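Local coordinates for protein EST1E (Clostridium proteoclasticum, PDB 2WTM) that hydrolyses ester bonds, acting as a promiscuous feruloyl esterase of the alpha/beta-hydrolase fold that probably releases ferulic acid from plant material in the rumen, at residues A[77-81]-A[175-179]; A[63-67]-A[81-86]. All blocks are in the same frame, centred on the assembly; numbering follows the deposited sequence.

Contact 1: A[77-81]-A[175-179]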
ATOM      1  N   HIS A  77       7.002   9.701  -3.191  1.00  9.11           N
ATOM      2  CA  HIS A  77       7.194   8.297  -2.679  1.00  8.14           C
ATOM      3  C   HIS A  77       6.378   8.078  -1.452  1.00  8.36           C
ATOM      4  O   HIS A  77       6.094   8.995  -0.704  1.00 10.42           O
ATOM      5  CB  HIS A  77       8.656   7.990  -2.434  1.00  9.46           C
ATOM      6  CG  HIS A  77       9.168   8.150  -1.036  1.00  9.72           C
ATOM      7  ND1 HIS A  77       9.711   9.328  -0.566  1.00 10.18           N
ATOM      8  CD2 HIS A  77       9.326   7.241  -0.040  1.00  9.85           C
ATOM      9  CE1 HIS A  77      10.178   9.129   0.673  1.00 10.42           C
ATOM     10  NE2 HIS A  77       9.942   7.870   1.024  1.00  9.68           N
ATOM     11  N   THR A  78       5.942   6.805  -1.233  1.00  7.78           N
ATOM     12  CA  THR A  78       5.236   6.409  -0.042  1.00  6.35           C
ATOM     13  C   THR A  78       5.714   4.962   0.199  1.00  8.22           C
ATOM     14  O   THR A  78       6.275   4.252  -0.657  1.00  8.02           O
ATOM     15  CB  THR A  78       3.704   6.356  -0.185  1.00  8.46           C
ATOM     16  OG1 THR A  78       3.322   5.228  -0.983  1.00  7.48           O
ATOM     17  CG2 THR A  78       3.106   7.660  -0.765  1.00  7.40           C
ATOM     18  N   LEU A  79       5.389   4.452   1.349  1.00  8.21           N
ATOM     19  CA  LEU A  79       5.698   3.046   1.687  1.00  8.63           C
ATOM     20  C   LEU A  79       4.909   2.064   0.822  1.00  9.52           C
ATOM     21  O   LEU A  79       5.359   0.931   0.607  1.00  8.25           O
ATOM     22  CB  LEU A  79       5.437   2.747   3.180  1.00  8.96           C
ATOM     23  CG  LEU A  79       6.521   3.361   4.071  1.00  9.49           C
ATOM     24  CD1 LEU A  79       6.066   3.357   5.544  1.00 11.65           C
ATOM     25  CD2 LEU A  79       7.810   2.702   3.919  1.00 11.68           C
ATOM     26  N   PHE A  80       3.692   2.426   0.385  1.00  8.95           N
ATOM     27  CA  PHE A  80       2.938   1.509  -0.540  1.00  7.91           C
ATOM     28  C   PHE A  80       3.748   1.419  -1.863  1.00  7.95           C
ATOM     29  O   PHE A  80       3.882   0.345  -2.426  1.00  8.29           O
ATOM     30  CB  PHE A  80       1.569   2.015  -0.841  1.00  9.80           C
ATOM     31  CG  PHE A  80       0.542   1.744   0.213  1.00  8.82           C
ATOM     32  CD1 PHE A  80       0.803   1.127   1.397  1.00  8.40           C
ATOM     33  CD2 PHE A  80      -0.753   2.226  -0.016  1.00 11.27           C
ATOM     34  CE1 PHE A  80      -0.221   0.954   2.359  1.00  9.23           C
ATOM     35  CE2 PHE A  80      -1.747   2.044   0.911  1.00 12.66           C
ATOM     36  CZ  PHE A  80      -1.471   1.428   2.097  1.00 11.08           C
ATOM     37  N   LYS A  81       4.228   2.566  -2.371  1.00  8.23           N
ATOM     38  CA  LYS A  81       5.059   2.482  -3.591  1.00  8.31           C
ATOM     39  C   LYS A  81       6.300   1.635  -3.396  1.00  8.25           C
ATOM     40  O   LYS A  81       6.618   0.795  -4.266  1.00  8.01           O
ATOM     41  CB  LYS A  81       5.408   3.872  -4.094  1.00  8.42           C
ATOM     42  CG  LYS A  81       4.154   4.655  -4.479  1.00  8.79           C
ATOM     43  CD  LYS A  81       4.449   6.006  -5.157  1.00  9.67           C
ATOM     44  CE  LYS A  81       3.176   6.894  -5.342  1.00  9.92           C
ATOM     45  NZ  LYS A  81       3.475   8.093  -6.212  1.00 12.63           N
ATOM     46  N   VAL A 175      -0.457   7.224   4.097  1.00  8.82           N
ATOM     47  CA  VAL A 175      -0.148   5.823   3.876  1.00  8.97           C
ATOM     48  C   VAL A 175       0.490   5.190   5.101  1.00  8.57           C
ATOM     49  O   VAL A 175       0.136   4.111   5.544  1.00  8.50           O
ATOM     50  CB  VAL A 175       0.766   5.674   2.645  1.00  8.32           C
ATOM     51  CG1 VAL A 175       1.358   4.301   2.571  1.00 10.01           C
ATOM     52  CG2 VAL A 175       0.008   6.035   1.367  1.00  7.63           C
ATOM     53  N   ALA A 176       1.491   5.834   5.657  1.00  7.93           N
ATOM     54  CA  ALA A 176       2.231   5.278   6.780  1.00  8.60           C
ATOM     55  C   ALA A 176       1.319   4.961   7.958  1.00  9.04           C
ATOM     56  O   ALA A 176       1.487   3.959   8.675  1.00  9.82           O
ATOM     57  CB  ALA A 176       3.342   6.213   7.241  1.00  9.70           C
ATOM     58  N   GLN A 177       0.413   5.872   8.209  1.00 10.14           N
ATOM     59  CA  GLN A 177      -0.476   5.683   9.320  1.00  9.62           C
ATOM     60  C   GLN A 177      -1.279   4.359   9.260  1.00 10.49           C
ATOM     61  O   GLN A 177      -1.759   3.864  10.310  1.00 10.56           O
ATOM     62  CB  GLN A 177      -1.457   6.864   9.381  1.00 10.68           C
ATOM     63  CG  GLN A 177      -0.898   8.184   9.899  1.00  9.11           C
ATOM     64  CD  GLN A 177      -1.988   9.226  10.035  1.00 11.52           C
ATOM     65  OE1 GLN A 177      -3.034   9.127   9.428  1.00 15.18           O
ATOM     66  NE2 GLN A 177      -1.691  10.291  10.807  1.00 12.85           N
ATOM     67  N   THR A 178      -1.463   3.815   8.039  1.00  9.14           N
ATOM     68  CA  THR A 178      -2.323   2.621   7.884  1.00  8.82           C
ATOM     69  C   THR A 178      -1.620   1.341   8.310  1.00  9.90           C
ATOM     70  O   THR A 178      -2.220   0.280   8.449  1.00 12.13           O
ATOM     71  CB  THR A 178      -2.812   2.476   6.510  1.00  9.84           C
ATOM     72  OG1 THR A 178      -1.774   1.983   5.637  1.00 10.55           O
ATOM     73  CG2 THR A 178      -3.495   3.756   6.007  1.00 11.82           C
ATOM     74  N   ILE A 179      -0.324   1.392   8.406  1.00  9.00           N
ATOM     75  CA  ILE A 179       0.503   0.170   8.502  1.00  9.58           C
ATOM     76  C   ILE A 179       0.643  -0.267   9.924  1.00  9.78           C
ATOM     77  O   ILE A 179       1.164   0.440  10.786  1.00 10.44           O
ATOM     78  CB  ILE A 179       1.873   0.383   7.867  1.00  9.15           C
ATOM     79  CG1 ILE A 179       1.725   0.602   6.383  1.00 10.64           C
ATOM     80  CG2 ILE A 179       2.812  -0.844   8.020  1.00 10.22           C
ATOM     81  CD1 ILE A 179       2.905   1.088   5.670  1.00 10.80           C
TER

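Contact 2: A[63-67]-A[81-86]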
ATOM      1  N   ASP A  63      17.308   0.694  -5.984  1.00  9.24           N
ATOM      2  CA  ASP A  63      16.919   2.032  -5.655  1.00 10.53           C
ATOM      3  C   ASP A  63      15.358   2.068  -5.749  1.00  8.30           C
ATOM      4  O   ASP A  63      14.757   1.668  -6.750  1.00  9.42           O
ATOM      5  CB  ASP A  63      17.495   3.050  -6.635  1.00 13.11           C
ATOM      6  CG  ASP A  63      18.976   3.268  -6.458  1.00 13.34           C
ATOM      7  OD1 ASP A  63      19.477   2.998  -5.344  1.00 12.90           O
ATOM      8  OD2 ASP A  63      19.584   3.786  -7.454  1.00 15.45           O
ATOM      9  N   MET A  64      14.731   2.512  -4.683  1.00  9.72           N
ATOM     10  CA  MET A  64      13.291   2.598  -4.625  1.00 10.21           C
ATOM     11  C   MET A  64      12.755   3.832  -5.288  1.00  9.63           C
ATOM     12  O   MET A  64      13.460   4.752  -5.653  1.00  9.28           O
ATOM     13  CB  MET A  64      12.862   2.548  -3.132  1.00  9.04           C
ATOM     14  CG  MET A  64      13.384   1.278  -2.381  1.00  8.65           C
ATOM     15  SD  MET A  64      12.417  -0.155  -2.885  1.00 10.37           S
ATOM     16  CE  MET A  64      13.367  -0.836  -4.277  1.00  9.32           C
ATOM     17  N   TYR A  65      11.439   3.877  -5.454  1.00  9.13           N
ATOM     18  CA  TYR A  65      10.725   5.021  -6.094  1.00  7.84           C
ATOM     19  C   TYR A  65      11.297   6.313  -5.553  1.00  8.79           C
ATOM     20  O   TYR A  65      11.394   6.534  -4.336  1.00  8.48           O
ATOM     21  CB  TYR A  65       9.215   4.945  -5.753  1.00  8.20           C
ATOM     22  CG  TYR A  65       8.388   6.003  -6.433  1.00  6.61           C
ATOM     23  CD1 TYR A  65       7.502   5.655  -7.489  1.00  8.54           C
ATOM     24  CD2 TYR A  65       8.414   7.307  -6.034  1.00 10.68           C
ATOM     25  CE1 TYR A  65       6.701   6.615  -8.132  1.00  8.38           C
ATOM     26  CE2 TYR A  65       7.606   8.295  -6.668  1.00  9.19           C
ATOM     27  CZ  TYR A  65       6.806   7.928  -7.721  1.00 11.74           C
ATOM     28  OH  TYR A  65       5.960   8.804  -8.326  1.00 10.79           O
ATOM     29  N   GLY A  66      11.669   7.210  -6.451  1.00  9.75           N
ATOM     30  CA  GLY A  66      12.052   8.552  -6.048  1.00 10.65           C
ATOM     31  C   GLY A  66      13.427   8.703  -5.406  1.00 10.14           C
ATOM     32  O   GLY A  66      13.722   9.777  -4.855  1.00 11.31           O
ATOM     33  N   HIS A  67      14.257   7.641  -5.515  1.00 10.61           N
ATOM     34  CA  HIS A  67      15.536   7.551  -4.853  1.00 10.87           C
ATOM     35  C   HIS A  67      16.565   7.107  -5.829  1.00 11.12           C
ATOM     36  O   HIS A  67      16.301   6.428  -6.832  1.00 10.05           O
ATOM     37  CB  HIS A  67      15.454   6.580  -3.687  1.00 10.26           C
ATOM     38  CG  HIS A  67      14.740   7.164  -2.506  1.00  9.73           C
ATOM     39  ND1 HIS A  67      13.369   7.414  -2.506  1.00 10.81           N
ATOM     40  CD2 HIS A  67      15.202   7.585  -1.314  1.00  9.82           C
ATOM     41  CE1 HIS A  67      13.043   7.964  -1.353  1.00 10.28           C
ATOM     42  NE2 HIS A  67      14.129   8.057  -0.597  1.00 11.96           N
ATOM     43  N   LYS A  81       4.228   2.566  -2.371  1.00  8.23           N
ATOM     44  CA  LYS A  81       5.059   2.482  -3.591  1.00  8.31           C
ATOM     45  C   LYS A  81       6.300   1.635  -3.396  1.00  8.25           C
ATOM     46  O   LYS A  81       6.618   0.795  -4.266  1.00  8.01           O
ATOM     47  CB  LYS A  81       5.408   3.872  -4.094  1.00  8.42           C
ATOM     48  CG  LYS A  81       4.154   4.655  -4.479  1.00  8.79           C
ATOM     49  CD  LYS A  81       4.449   6.006  -5.157  1.00  9.67           C
ATOM     50  CE  LYS A  81       3.176   6.894  -5.342  1.00  9.92           C
ATOM     51  NZ  LYS A  81       3.475   8.093  -6.212  1.00 12.63           N
ATOM     52  N   TRP A  82       7.030   1.869  -2.302  1.00  9.05           N
ATOM     53  CA  TRP A  82       8.171   1.059  -2.001  1.00  9.13           C
ATOM     54  C   TRP A  82       7.833  -0.428  -1.887  1.00  8.23           C
ATOM     55  O   TRP A  82       8.582  -1.295  -2.381  1.00  7.94           O
ATOM     56  CB  TRP A  82       8.891   1.537  -0.710  1.00  8.01           C
ATOM     57  CG  TRP A  82       9.761   2.733  -0.940  1.00  7.75           C
ATOM     58  CD1 TRP A  82       9.635   3.737  -1.877  1.00  7.50           C
ATOM     59  CD2 TRP A  82      10.977   3.017  -0.192  1.00  8.69           C
ATOM     60  NE1 TRP A  82      10.728   4.636  -1.739  1.00  8.25           N
ATOM     61  CE2 TRP A  82      11.559   4.179  -0.745  1.00  8.82           C
ATOM     62  CE3 TRP A  82      11.651   2.339   0.827  1.00  9.87           C
ATOM     63  CZ2 TRP A  82      12.786   4.677  -0.250  1.00 10.44           C
ATOM     64  CZ3 TRP A  82      12.843   2.787   1.272  1.00  9.68           C
ATOM     65  CH2 TRP A  82      13.404   3.950   0.758  1.00  7.52           C
ATOM     66  N   LEU A  83       6.719  -0.775  -1.259  1.00  9.34           N
ATOM     67  CA  LEU A  83       6.411  -2.223  -1.083  1.00  8.65           C
ATOM     68  C   LEU A  83       6.098  -2.786  -2.502  1.00  9.60           C
ATOM     69  O   LEU A  83       6.535  -3.890  -2.883  1.00  8.91           O
ATOM     70  CB  LEU A  83       5.248  -2.431  -0.128  1.00  9.53           C
ATOM     71  CG  LEU A  83       5.722  -2.150   1.259  1.00  8.80           C
ATOM     72  CD1 LEU A  83       4.552  -2.165   2.110  1.00 10.38           C
ATOM     73  CD2 LEU A  83       6.780  -3.157   1.718  1.00  9.21           C
ATOM     74  N   THR A  84       5.382  -2.029  -3.325  1.00  8.10           N
ATOM     75  CA  THR A  84       5.138  -2.405  -4.774  1.00  8.51           C
ATOM     76  C   THR A  84       6.451  -2.694  -5.486  1.00  9.95           C
ATOM     77  O   THR A  84       6.614  -3.689  -6.172  1.00 10.28           O
ATOM     78  CB  THR A  84       4.205  -1.399  -5.449  1.00  9.99           C
ATOM     79  OG1 THR A  84       2.922  -1.425  -4.753  1.00  9.42           O
ATOM     80  CG2 THR A  84       4.014  -1.720  -6.888  1.00 10.18           C
ATOM     81  N   ASN A  85       7.363  -1.734  -5.306  1.00 10.11           N
ATOM     82  CA  ASN A  85       8.695  -1.815  -5.914  1.00  8.39           C
ATOM     83  C   ASN A  85       9.406  -3.095  -5.487  1.00  9.83           C
ATOM     84  O   ASN A  85       9.983  -3.851  -6.286  1.00  9.38           O
ATOM     85  CB  ASN A  85       9.567  -0.590  -5.584  1.00  9.05           C
ATOM     86  CG  ASN A  85       9.026   0.739  -6.051  1.00  8.87           C
ATOM     87  OD1 ASN A  85       9.507   1.750  -5.604  1.00  9.86           O
ATOM     88  ND2 ASN A  85       8.155   0.743  -7.046  1.00  8.53           N
ATOM     89  N   ILE A  86       9.403  -3.362  -4.210  1.00  8.79           N
ATOM     90  CA  ILE A  86      10.087  -4.556  -3.699  1.00  9.23           C
ATOM     91  C   ILE A  86       9.456  -5.842  -4.185  1.00  9.69           C
ATOM     92  O   ILE A  86      10.175  -6.770  -4.540  1.00  9.87           O
ATOM     93  CB  ILE A  86      10.185  -4.524  -2.172  1.00  8.19           C
ATOM     94  CG1 ILE A  86      10.998  -3.349  -1.685  1.00  6.66           C
ATOM     95  CG2 ILE A  86      10.721  -5.859  -1.585  1.00  9.74           C
ATOM     96  CD1 ILE A  86      10.899  -2.978  -0.186  1.00  8.18           C
TER

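Contact 1: A[77-81]-A[175-179]
V175 presents a methyl group to the ring of F80, and apolar packing of this kind dominates the contact, for no hydrogen bond crosses it. CG1 of V175 stands over one face of the ring in a CH-pi contact, 3.6 Å from the centroid and displaced toward the CD1 rim. It reaches that place because it is anti to the backbone N (chi1 167°), while the other methyl, CG2, turns to T78 and lies 4.0 Å from T78 CB. A branched valine can thus serve two neighbours at once. T178 OG1 also approaches the F80 ring, 3.6 Å from F80 CZ. Beside this group, I179 CD1 rests against both CB and CD1 of L79, each 3.9 Å away, and L79 CD1 also approaches the small CB of A176.

The contact joins the start of helix 79-93, a helix of the alpha/beta-hydrolase core, to the chain at and after V175, from helix 171-176 in the region inserted between strands 125-131 and 192-197. At the subunit interface, F80 stacks on F80 of the second subunit.

Two hydrogen-bonded arrangements lie within the segments. T78 is the N-cap: its OG1 accepts from K81 N at 3.1 Å in an almost straight bond (172°), a role suited to a short hydroxyl side chain. V175 O receives both T178 N and T178 OG1, the latter at 2.9 Å and in the carbonyl plane, as the chain enters the type I turn 176-179.

Contact 2: A[63-67]-A[81-86]
The indole of W82 lies between M64 and H67, meeting one with its face and the other with its edge. M64 lays CB and CG over one face of the indole, then bends at chi2 (-75°) so that SD rises farther above the same face, 4.6 Å from the centroid of the five-membered ring, a distant Met-aromatic contact. The flexible thioether also carries SD to I86 CG1, at 3.7 Å. H67 stands nearly perpendicular to the indole, the planes at 81°, in an edge-to-face pair: W82 CZ2 points at the middle of the imidazole face and is 3.5 Å from H67 CE1.

Y65 O gathers two donors. W82 NE1 reaches it at 3.3 Å, in the carbonyl plane and on a lone pair, whereas H67 ND1 is closer at 2.8 Å and tilted from that plane. Together they limit the rotation of both rings, that of H67 being held also by a bond between NE2 and T37 N. Y65 O belongs to the type II turn 64-67, which follows core strand 58-62 of the alpha/beta-hydrolase sheet and whose third position, with positive phi, suits G66. N85, one helical turn beyond K81, uses OD1 to accept from Y65 N at 2.9 Å, the donor tilted from the amide plane.

One turn earlier, toward the start of the helix, the extended K81 chain crosses the Y65 ring obliquely, with CD over the centre of one face, 3.8 Å from the centroid. Y65 CG is anti to its backbone N (chi1 -176°), which swings the ring to that lysine. K81 NZ continues to a salt bridge with D9 of the second subunit.

Both contacts use helix 79-93 and share K81, and their centres lie about 11 Å apart. Contact 1 takes the helix's first turn and contact 2 the next turn and a half. Along the chain the segments alternate: 63-67, 77-81, 81-86 and then, 94 residues after K81, 175-179. One helix is thereby tied both to the loop after strand 58-62 in the hydrolase core and to the inserted region carrying helix 171-176. The two sites meet directly at H77, whose CD2 packs 3.4 Å from W82 NE1. W82 also touches the apparent nucleophile elbow that leads into helix 109-120, and both contacts reach the second subunit, so this helix links core, insertion and dimer interface.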